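Long-range contact in NADPH-dependent aldehyde reductase YqhD (Escherichia coli, PDB 4QGS), which reduces a broad range of short-chain aldehydes to alcohols with NADPH, using one zinc ion per subunit: residues L33-Y47 / L62-I76. Residues are numbered along the deposited sequence; the frame is centred on the assembly and turned at random. Where two conformers were deposited one is given.
Sequences LREQIPHDARVLITY and LDALKGMDVLEFGGI
Val43 and Ile45 pair in parallel with the strand at 69-73: Val43 N bonds Asp69 O, Val43 O takes Leu71 N (2.7 Å), Ile45 N reaches Leu71 O and Ile45 O accepts from Phe73 N. Tyr47 N to Phe73 O continues the backbone bonding, and Ile76 N, 3.2 Å from Tyr47 O, closes the contact. The tight part lies on the face of Val43 and Ile45. With CG1 turned anti to the carbonyl carbon (chi1 -62°), Ile45 pushes CD1 against Leu62 CD2 (3.7 Å); in the given conformer of Val70, CG1 meets it too. On the other face Leu44 CD1 abuts Phe73 CB at 3.8 Å. Tyr47 lays its ring over the backbone of Gly74, whose CA sits 3.6 Å from the ring centroid in a CH-pi contact; a side chain on Gly74 would run into the ring. Trading Tyr47 for an alanine is likely to strip Gly74 CA of its aromatic cover and open a gap beside it.

The solvent side is the rim at Arg34, His39 and Lys66. There the extended Arg34 clasps Lys66 O with NH1 and NH2, and NH2 also reaches Ala64 O (2.9 Å), both carbonyl oxygens lying near the guanidinium plane; Met68 SD rests 4.0 Å above its centre, while Met68 CE tucks inward onto Ile37 CG2. Nearby, a water bridges His39 O, Ala41 O and Asp69 N. The Arg42–Asp69 salt bridge is modelled too close to be exact.

This is the edge of the parallel sheet in the Rossmann-like N-terminal domain: helices 51-55 and 57-64 form the right-handed crossover between the two strands, with Leu58 and Val61 on Ile45, while helix 82-95 packs on Leu44 and Phe73. Strand 99-104 pairs with the other edge of 42-46, and Ile76 ends near Ser107 of the NADP(+) site.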
ATOM      1  N   LEU A  33       1.191  18.047  15.481  1.00 20.73           N
ATOM      2  CA  LEU A  33       2.368  18.018  14.609  1.00 21.42           C
ATOM      3  C   LEU A  33       3.567  18.799  15.134  1.00 20.16           C
ATOM      4  O   LEU A  33       4.680  18.289  15.223  1.00 18.18           O
ATOM      5  CB  LEU A  33       1.999  18.563  13.223  1.00 20.11           C
ATOM      6  CG  LEU A  33       3.164  18.848  12.266  1.00 20.68           C
ATOM      7  CD1 LEU A  33       3.853  17.556  11.914  1.00 20.65           C
ATOM      8  CD2 LEU A  33       2.674  19.523  11.009  1.00 26.32           C
ATOM      9  N   ARG A  34       3.329  20.059  15.468  1.00 20.34           N
ATOM     10  CA  ARG A  34       4.411  20.962  15.830  1.00 19.07           C
ATOM     11  C   ARG A  34       5.316  20.430  16.952  1.00 18.44           C
ATOM     12  O   ARG A  34       6.546  20.530  16.877  1.00 18.70           O
ATOM     13  CB  ARG A  34       3.807  22.312  16.228  1.00 18.81           C
ATOM     14  CG  ARG A  34       4.833  23.399  16.431  1.00 20.36           C
ATOM     15  CD  ARG A  34       4.175  24.709  16.835  1.00 20.67           C
ATOM     16  NE  ARG A  34       5.161  25.786  16.864  1.00 21.79           N
ATOM     17  CZ  ARG A  34       5.269  26.737  15.939  1.00 25.60           C
ATOM     18  NH1 ARG A  34       6.203  27.674  16.058  1.00 23.50           N
ATOM     19  NH2 ARG A  34       4.438  26.769  14.906  1.00 20.79           N
ATOM     20  N   GLU A  35       4.708  19.855  17.981  1.00 18.02           N
ATOM     21  CA  GLU A  35       5.472  19.405  19.141  1.00 19.18           C
ATOM     22  C   GLU A  35       6.384  18.223  18.813  1.00 19.74           C
ATOM     23  O   GLU A  35       7.308  17.912  19.570  1.00 23.10           O
ATOM     24  CB  GLU A  35       4.525  19.065  20.298  1.00 26.00           C
ATOM     25  CG  GLU A  35       3.600  17.895  20.068  1.00 31.49           C
ATOM     26  CD  GLU A  35       2.564  17.746  21.172  1.00 28.58           C
ATOM     27  OE1 GLU A  35       1.373  18.040  20.926  1.00 37.63           O
ATOM     28  OE2 GLU A  35       2.943  17.334  22.284  1.00 36.41           O
ATOM     29  N   GLN A  36       6.155  17.583  17.667  1.00 18.19           N
ATOM     30  CA  GLN A  36       6.982  16.434  17.280  1.00 19.36           C
ATOM     31  C   GLN A  36       8.306  16.835  16.629  1.00 21.66           C
ATOM     32  O   GLN A  36       9.204  16.012  16.447  1.00 25.08           O
ATOM     33  CB  GLN A  36       6.215  15.521  16.321  1.00 20.35           C
ATOM     34  CG  GLN A  36       4.853  15.093  16.804  1.00 20.65           C
ATOM     35  CD  GLN A  36       4.900  14.211  18.027  1.00 24.72           C
ATOM     36  OE1 GLN A  36       5.811  13.399  18.190  1.00 30.36           O
ATOM     37  NE2 GLN A  36       3.912  14.361  18.892  1.00 29.86           N
ATOM     38  N   ILE A  37       8.427  18.103  16.273  1.00 19.13           N
ATOM     39  CA  ILE A  37       9.589  18.570  15.533  1.00 19.91           C
ATOM     40  C   ILE A  37      10.319  19.591  16.388  1.00 24.60           C
ATOM     41  O   ILE A  37       9.678  20.479  16.949  1.00 21.94           O
ATOM     42  CB  ILE A  37       9.178  19.197  14.187  1.00 22.44           C
ATOM     43  CG1 ILE A  37       8.446  18.175  13.316  1.00 20.20           C
ATOM     44  CG2 ILE A  37      10.371  19.776  13.447  1.00 24.70           C
ATOM     45  CD1 ILE A  37       7.931  18.774  12.034  1.00 19.97           C
ATOM     46  N   PRO A  38      11.647  19.451  16.512  1.00 26.06           N
ATOM     47  CA  PRO A  38      12.456  20.381  17.310  1.00 28.10           C
ATOM     48  C   PRO A  38      12.191  21.826  16.921  1.00 24.58           C
ATOM     49  O   PRO A  38      12.071  22.121  15.739  1.00 22.16           O
ATOM     50  CB  PRO A  38      13.887  19.965  16.975  1.00 28.41           C
ATOM     51  CG  PRO A  38      13.770  18.495  16.746  1.00 29.77           C
ATOM     52  CD  PRO A  38      12.452  18.312  16.030  1.00 25.02           C
ATOM     53  N   HIS A  39      12.075  22.710  17.908  1.00 25.22           N
ATOM     54  CA  HIS A  39      11.713  24.092  17.628  1.00 25.28           C
ATOM     55  C   HIS A  39      12.715  24.768  16.691  1.00 25.57           C
ATOM     56  O   HIS A  39      12.360  25.698  15.976  1.00 26.16           O
ATOM     57  CB  HIS A  39      11.596  24.885  18.935  1.00 24.10           C
ATOM     58  CG  HIS A  39      12.905  25.103  19.622  1.00 24.40           C
ATOM     59  ND1 HIS A  39      13.400  24.241  20.578  1.00 31.55           N
ATOM     60  CD2 HIS A  39      13.829  26.086  19.487  1.00 32.07           C
ATOM     61  CE1 HIS A  39      14.568  24.685  21.005  1.00 33.76           C
ATOM     62  NE2 HIS A  39      14.853  25.800  20.356  1.00 29.18           N
ATOM     63  N   ASP A  40      13.961  24.294  16.700  1.00 25.09           N
ATOM     64  CA  ASP A  40      15.014  24.911  15.900  1.00 27.97           C
ATOM     65  C   ASP A  40      15.389  24.066  14.691  1.00 32.91           C
ATOM     66  O   ASP A  40      16.439  24.267  14.082  1.00 28.79           O
ATOM     67  CB  ASP A  40      16.258  25.155  16.755  1.00 34.00           C
ATOM     68  CG  ASP A  40      16.780  23.890  17.409  1.00 34.53           C
ATOM     69  OD1 ASP A  40      17.936  23.912  17.888  1.00 42.91           O
ATOM     70  OD2 ASP A  40      16.046  22.878  17.462  1.00 34.70           O
ATOM     71  N   ALA A  41      14.529  23.119  14.345  1.00 29.54           N
ATOM     72  CA  ALA A  41      14.762  22.306  13.156  1.00 30.19           C
ATOM     73  C   ALA A  41      14.734  23.130  11.868  1.00 30.73           C
ATOM     74  O   ALA A  41      14.030  24.141  11.759  1.00 26.18           O
ATOM     75  CB  ALA A  41      13.730  21.178  13.082  1.00 28.34           C
ATOM     76  N   ARG A  42      15.516  22.699  10.882  1.00 28.84           N
ATOM     77  CA  ARG A  42      15.339  23.202   9.531  1.00 25.33           C
ATOM     78  C   ARG A  42      14.543  22.135   8.785  1.00 27.85           C
ATOM     79  O   ARG A  42      15.058  21.057   8.480  1.00 29.03           O
ATOM     80  CB  ARG A  42      16.680  23.503   8.854  1.00 30.87           C
ATOM     81  CG  ARG A  42      16.560  24.152   7.474  1.00 37.23           C
ATOM     82  CD  ARG A  42      17.713  25.127   7.194  1.00 47.72           C
ATOM     83  NE  ARG A  42      17.806  26.163   8.220  1.00 49.62           N
ATOM     84  CZ  ARG A  42      18.834  26.995   8.376  1.00 60.54           C
ATOM     85  NH1 ARG A  42      19.876  26.936   7.560  1.00 64.82           N
ATOM     86  NH2 ARG A  42      18.812  27.897   9.351  1.00 63.49           N
ATOM     87  N   VAL A  43      13.274  22.433   8.534  1.00 25.16           N
ATOM     88  CA  VAL A  43      12.323  21.448   8.031  1.00 26.00           C
ATOM     89  C   VAL A  43      12.161  21.545   6.521  1.00 28.24           C
ATOM     90  O   VAL A  43      11.907  22.618   5.993  1.00 25.51           O
ATOM     91  CB  VAL A  43      10.927  21.631   8.677  1.00 24.37           C
ATOM     92  CG1 VAL A  43       9.958  20.562   8.182  1.00 26.79           C
ATOM     93  CG2 VAL A  43      11.017  21.617  10.204  1.00 22.88           C
ATOM     94  N   LEU A  44      12.309  20.423   5.823  1.00 25.47           N
ATOM     95  CA  LEU A  44      11.919  20.374   4.418  1.00 24.19           C
ATOM     96  C   LEU A  44      10.596  19.626   4.274  1.00 22.28           C
ATOM     97  O   LEU A  44      10.505  18.431   4.581  1.00 22.06           O
ATOM     98  CB  LEU A  44      12.999  19.700   3.559  1.00 27.43           C
ATOM     99  CG  LEU A  44      12.648  19.622   2.066  1.00 26.92           C
ATOM    100  CD1 LEU A  44      12.581  21.001   1.442  1.00 29.80           C
ATOM    101  CD2 LEU A  44      13.642  18.737   1.315  1.00 28.93           C
ATOM    102  N   ILE A  45       9.579  20.346   3.820  1.00 22.77           N
ATOM    103  CA  ILE A  45       8.280  19.776   3.490  1.00 21.01           C
ATOM    104  C   ILE A  45       8.294  19.273   2.047  1.00 23.46           C
ATOM    105  O   ILE A  45       8.555  20.037   1.130  1.00 27.84           O
ATOM    106  CB  ILE A  45       7.163  20.812   3.639  1.00 19.76           C
ATOM    107  CG1 ILE A  45       7.073  21.299   5.081  1.00 23.59           C
ATOM    108  CG2 ILE A  45       5.819  20.241   3.147  1.00 22.37           C
ATOM    109  CD1 ILE A  45       5.928  22.282   5.294  1.00 24.98           C
ATOM    110  N   THR A  46       8.027  17.986   1.859  1.00 25.19           N
ATOM    111  CA  THR A  46       8.005  17.410   0.520  1.00 20.76           C
ATOM    112  C   THR A  46       6.576  17.088   0.100  1.00 26.07           C
ATOM    113  O   THR A  46       5.748  16.711   0.925  1.00 24.06           O
ATOM    114  CB  THR A  46       8.854  16.138   0.451  1.00 24.83           C
ATOM    115  OG1 THR A  46       8.335  15.184   1.379  1.00 22.85           O
ATOM    116  CG2 THR A  46      10.304  16.435   0.805  1.00 25.24           C
ATOM    117  N   TYR A  47       6.274  17.243  -1.184  1.00 26.12           N
ATOM    118  CA  TYR A  47       4.957  16.848  -1.669  1.00 25.43           C
ATOM    119  C   TYR A  47       4.981  16.481  -3.148  1.00 29.14           C
ATOM    120  O   TYR A  47       6.027  16.537  -3.799  1.00 30.95           O
ATOM    121  CB  TYR A  47       3.929  17.946  -1.420  1.00 19.10           C
ATOM    122  CG  TYR A  47       4.285  19.302  -1.989  1.00 26.61           C
ATOM    123  CD1 TYR A  47       3.916  19.655  -3.282  1.00 33.65           C
ATOM    124  CD2 TYR A  47       4.970  20.238  -1.226  1.00 35.00           C
ATOM    125  CE1 TYR A  47       4.234  20.902  -3.800  1.00 36.63           C
ATOM    126  CE2 TYR A  47       5.290  21.481  -1.734  1.00 39.22           C
ATOM    127  CZ  TYR A  47       4.921  21.807  -3.019  1.00 42.65           C
ATOM    128  OH  TYR A  47       5.242  23.046  -3.525  1.00 57.28           O
ATOM    129  N   LEU A  62       1.710  24.389   6.928  1.00 22.96           N
ATOM    130  CA  LEU A  62       2.488  25.620   7.041  1.00 22.55           C
ATOM    131  C   LEU A  62       2.041  26.434   8.254  1.00 24.52           C
ATOM    132  O   LEU A  62       2.880  26.938   9.010  1.00 24.62           O
ATOM    133  CB  LEU A  62       2.376  26.446   5.755  1.00 22.64           C
ATOM    134  CG  LEU A  62       3.040  25.785   4.547  1.00 24.41           C
ATOM    135  CD1 LEU A  62       2.739  26.557   3.275  1.00 29.79           C
ATOM    136  CD2 LEU A  62       4.550  25.653   4.750  1.00 22.71           C
ATOM    137  N   ASP A  63       0.733  26.532   8.467  1.00 23.20           N
ATOM    138  CA  ASP A  63       0.215  27.238   9.646  1.00 26.75           C
ATOM    139  C   ASP A  63       0.624  26.567  10.955  1.00 27.54           C
ATOM    140  O   ASP A  63       0.980  27.245  11.921  1.00 26.75           O
ATOM    141  CB  ASP A  63      -1.311  27.354   9.592  1.00 26.89           C
ATOM    142  CG  ASP A  63      -1.898  27.874  10.893  1.00 36.22           C
ATOM    143  OD1 ASP A  63      -2.269  27.053  11.761  1.00 42.70           O
ATOM    144  OD2 ASP A  63      -1.970  29.107  11.060  1.00 39.77           O
ATOM    145  N   ALA A  64       0.580  25.237  10.995  1.00 20.36           N
ATOM    146  CA  ALA A  64       0.949  24.514  12.206  1.00 21.17           C
ATOM    147  C   ALA A  64       2.400  24.776  12.590  1.00 23.62           C
ATOM    148  O   ALA A  64       2.748  24.755  13.775  1.00 23.34           O
ATOM    149  CB  ALA A  64       0.719  23.015  12.027  1.00 21.66           C
ATOM    150  N   LEU A  65       3.233  25.025  11.583  1.00 20.04           N
ATOM    151  CA  LEU A  65       4.670  25.186  11.786  1.00 19.69           C
ATOM    152  C   LEU A  65       5.120  26.642  11.718  1.00 22.40           C
ATOM    153  O   LEU A  65       6.314  26.926  11.607  1.00 22.83           O
ATOM    154  CB  LEU A  65       5.437  24.385  10.739  1.00 20.14           C
ATOM    155  CG  LEU A  65       5.154  22.886  10.757  1.00 18.89           C
ATOM    156  CD1 LEU A  65       6.070  22.222   9.758  1.00 20.75           C
ATOM    157  CD2 LEU A  65       5.394  22.342  12.163  1.00 24.12           C
ATOM    158  N   LYS A  66       4.165  27.558  11.777  1.00 21.43           N
ATOM    159  CA  LYS A  66       4.472  28.964  11.555  1.00 24.25           C
ATOM    160  C   LYS A  66       5.498  29.462  12.572  1.00 21.55           C
ATOM    161  O   LYS A  66       5.368  29.204  13.765  1.00 21.14           O
ATOM    162  CB  LYS A  66       3.197  29.791  11.620  1.00 24.24           C
ATOM    163  CG  LYS A  66       3.338  31.162  11.032  1.00 32.03           C
ATOM    164  CD  LYS A  66       2.076  31.942  11.239  1.00 36.66           C
ATOM    165  CE  LYS A  66       2.406  33.404  11.308  1.00 42.91           C
ATOM    166  NZ  LYS A  66       3.012  33.904  10.039  1.00 52.01           N
ATOM    167  N   GLY A  67       6.523  30.157  12.089  1.00 20.75           N
ATOM    168  CA  GLY A  67       7.567  30.663  12.962  1.00 20.80           C
ATOM    169  C   GLY A  67       8.796  29.776  12.957  1.00 23.15           C
ATOM    170  O   GLY A  67       9.878  30.182  13.376  1.00 22.58           O
ATOM    171  N   MET A  68       8.626  28.544  12.490  1.00 22.22           N
ATOM    172  CA  MET A  68       9.754  27.640  12.367  1.00 20.90           C
ATOM    173  C   MET A  68      10.418  27.795  11.005  1.00 21.02           C
ATOM    174  O   MET A  68       9.857  28.389  10.076  1.00 26.27           O
ATOM    175  CB  MET A  68       9.304  26.195  12.603  1.00 19.22           C
ATOM    176  CG  MET A  68       8.807  25.994  14.037  1.00 23.34           C
ATOM    177  SD  MET A  68       8.107  24.379  14.404  1.00 24.34           S
ATOM    178  CE  MET A  68       9.474  23.311  13.972  1.00 24.38           C
ATOM    179  N   ASP A  69      11.624  27.257  10.898  1.00 24.34           N
ATOM    180  CA  ASP A  69      12.444  27.367   9.700  1.00 25.30           C
ATOM    181  C   ASP A  69      12.010  26.293   8.700  1.00 26.44           C
ATOM    182  O   ASP A  69      12.463  25.149   8.777  1.00 27.05           O
ATOM    183  CB  ASP A  69      13.917  27.228  10.097  1.00 30.08           C
ATOM    184  CG  ASP A  69      14.869  27.515   8.959  1.00 35.46           C
ATOM    185  OD1 ASP A  69      14.426  27.937   7.876  1.00 36.77           O
ATOM    186  OD2 ASP A  69      16.082  27.340   9.174  1.00 41.52           O
ATOM    187  N   VAL A  70      11.122  26.664   7.787  1.00 28.45           N
ATOM    188  CA  VAL A  70      10.509  25.708   6.872  0.66 27.68           C
ATOM    189  C   VAL A  70      10.837  25.984   5.401  1.00 29.82           C
ATOM    190  O   VAL A  70      10.738  27.125   4.927  1.00 30.29           O
ATOM    191  CB  VAL A  70       8.975  25.694   7.051  0.66 27.06           C
ATOM    192  CG1 VAL A  70       8.326  24.738   6.064  0.66 23.98           C
ATOM    193  CG2 VAL A  70       8.608  25.329   8.488  0.66 27.70           C
ATOM    194  N   LEU A  71      11.234  24.930   4.684  1.00 26.87           N
ATOM    195  CA  LEU A  71      11.491  24.982   3.243  1.00 29.40           C
ATOM    196  C   LEU A  71      10.546  24.005   2.548  1.00 31.56           C
ATOM    197  O   LEU A  71       9.965  23.134   3.202  1.00 26.77           O
ATOM    198  CB  LEU A  71      12.944  24.623   2.922  1.00 31.78           C
ATOM    199  CG  LEU A  71      14.077  25.638   3.104  1.00 41.76           C
ATOM    200  CD1 LEU A  71      14.104  26.229   4.501  1.00 47.34           C
ATOM    201  CD2 LEU A  71      15.409  24.969   2.788  1.00 47.35           C
ATOM    202  N   GLU A  72      10.401  24.135   1.230  1.00 32.07           N
ATOM    203  CA  GLU A  72       9.497  23.266   0.480  1.00 29.12           C
ATOM    204  C   GLU A  72      10.175  22.610  -0.722  1.00 36.00           C
ATOM    205  O   GLU A  72      11.058  23.197  -1.341  1.00 30.64           O
ATOM    206  CB  GLU A  72       8.277  24.045  -0.005  1.00 31.49           C
ATOM    207  CG  GLU A  72       7.471  24.737   1.078  1.00 33.38           C
ATOM    208  CD  GLU A  72       6.232  25.416   0.510  1.00 38.96           C
ATOM    209  OE1 GLU A  72       5.616  26.240   1.215  1.00 39.97           O
ATOM    210  OE2 GLU A  72       5.875  25.119  -0.651  1.00 42.61           O
ATOM    211  N   PHE A  73       9.755  21.390  -1.039  1.00 32.04           N
ATOM    212  CA  PHE A  73      10.212  20.702  -2.240  1.00 30.15           C
ATOM    213  C   PHE A  73       9.089  19.837  -2.784  1.00 33.88           C
ATOM    214  O   PHE A  73       8.744  18.825  -2.186  1.00 29.19           O
ATOM    215  CB  PHE A  73      11.446  19.838  -1.952  1.00 31.90           C
ATOM    216  CG  PHE A  73      11.997  19.138  -3.173  1.00 37.10           C
ATOM    217  CD1 PHE A  73      13.032  19.702  -3.904  1.00 33.96           C
ATOM    218  CD2 PHE A  73      11.478  17.922  -3.589  1.00 35.48           C
ATOM    219  CE1 PHE A  73      13.542  19.065  -5.021  1.00 35.37           C
ATOM    220  CE2 PHE A  73      11.982  17.281  -4.714  1.00 39.54           C
ATOM    221  CZ  PHE A  73      13.015  17.856  -5.426  1.00 33.99           C
ATOM    222  N   GLY A  74       8.524  20.220  -3.922  1.00 32.80           N
ATOM    223  CA  GLY A  74       7.421  19.469  -4.488  1.00 30.40           C
ATOM    224  C   GLY A  74       7.807  18.787  -5.782  1.00 37.65           C
ATOM    225  O   GLY A  74       8.972  18.808  -6.179  1.00 34.91           O
ATOM    226  N   GLY A  75       6.826  18.170  -6.433  1.00 38.23           N
ATOM    227  CA  GLY A  75       7.042  17.539  -7.719  1.00 38.26           C
ATOM    228  C   GLY A  75       7.396  16.065  -7.662  1.00 46.86           C
ATOM    229  O   GLY A  75       7.752  15.479  -8.685  1.00 47.54           O
ATOM    230  N   ILE A  76       7.315  15.460  -6.480  1.00 37.35           N
ATOM    231  CA  ILE A  76       7.524  14.022  -6.374  1.00 37.12           C
ATOM    232  C   ILE A  76       6.384  13.337  -7.121  1.00 44.98           C
ATOM    233  O   ILE A  76       5.214  13.485  -6.779  1.00 41.63           O
ATOM    234  CB  ILE A  76       7.592  13.538  -4.909  1.00 36.49           C
ATOM    235  CG1 ILE A  76       8.823  14.125  -4.209  1.00 30.48           C
ATOM    236  CG2 ILE A  76       7.642  12.021  -4.848  1.00 37.09           C
ATOM    237  CD1 ILE A  76       8.966  13.711  -2.748  1.00 33.25           C
TER
HETATM  238  O   HOH W   1      12.748  25.943  13.332  1.00 24.99           O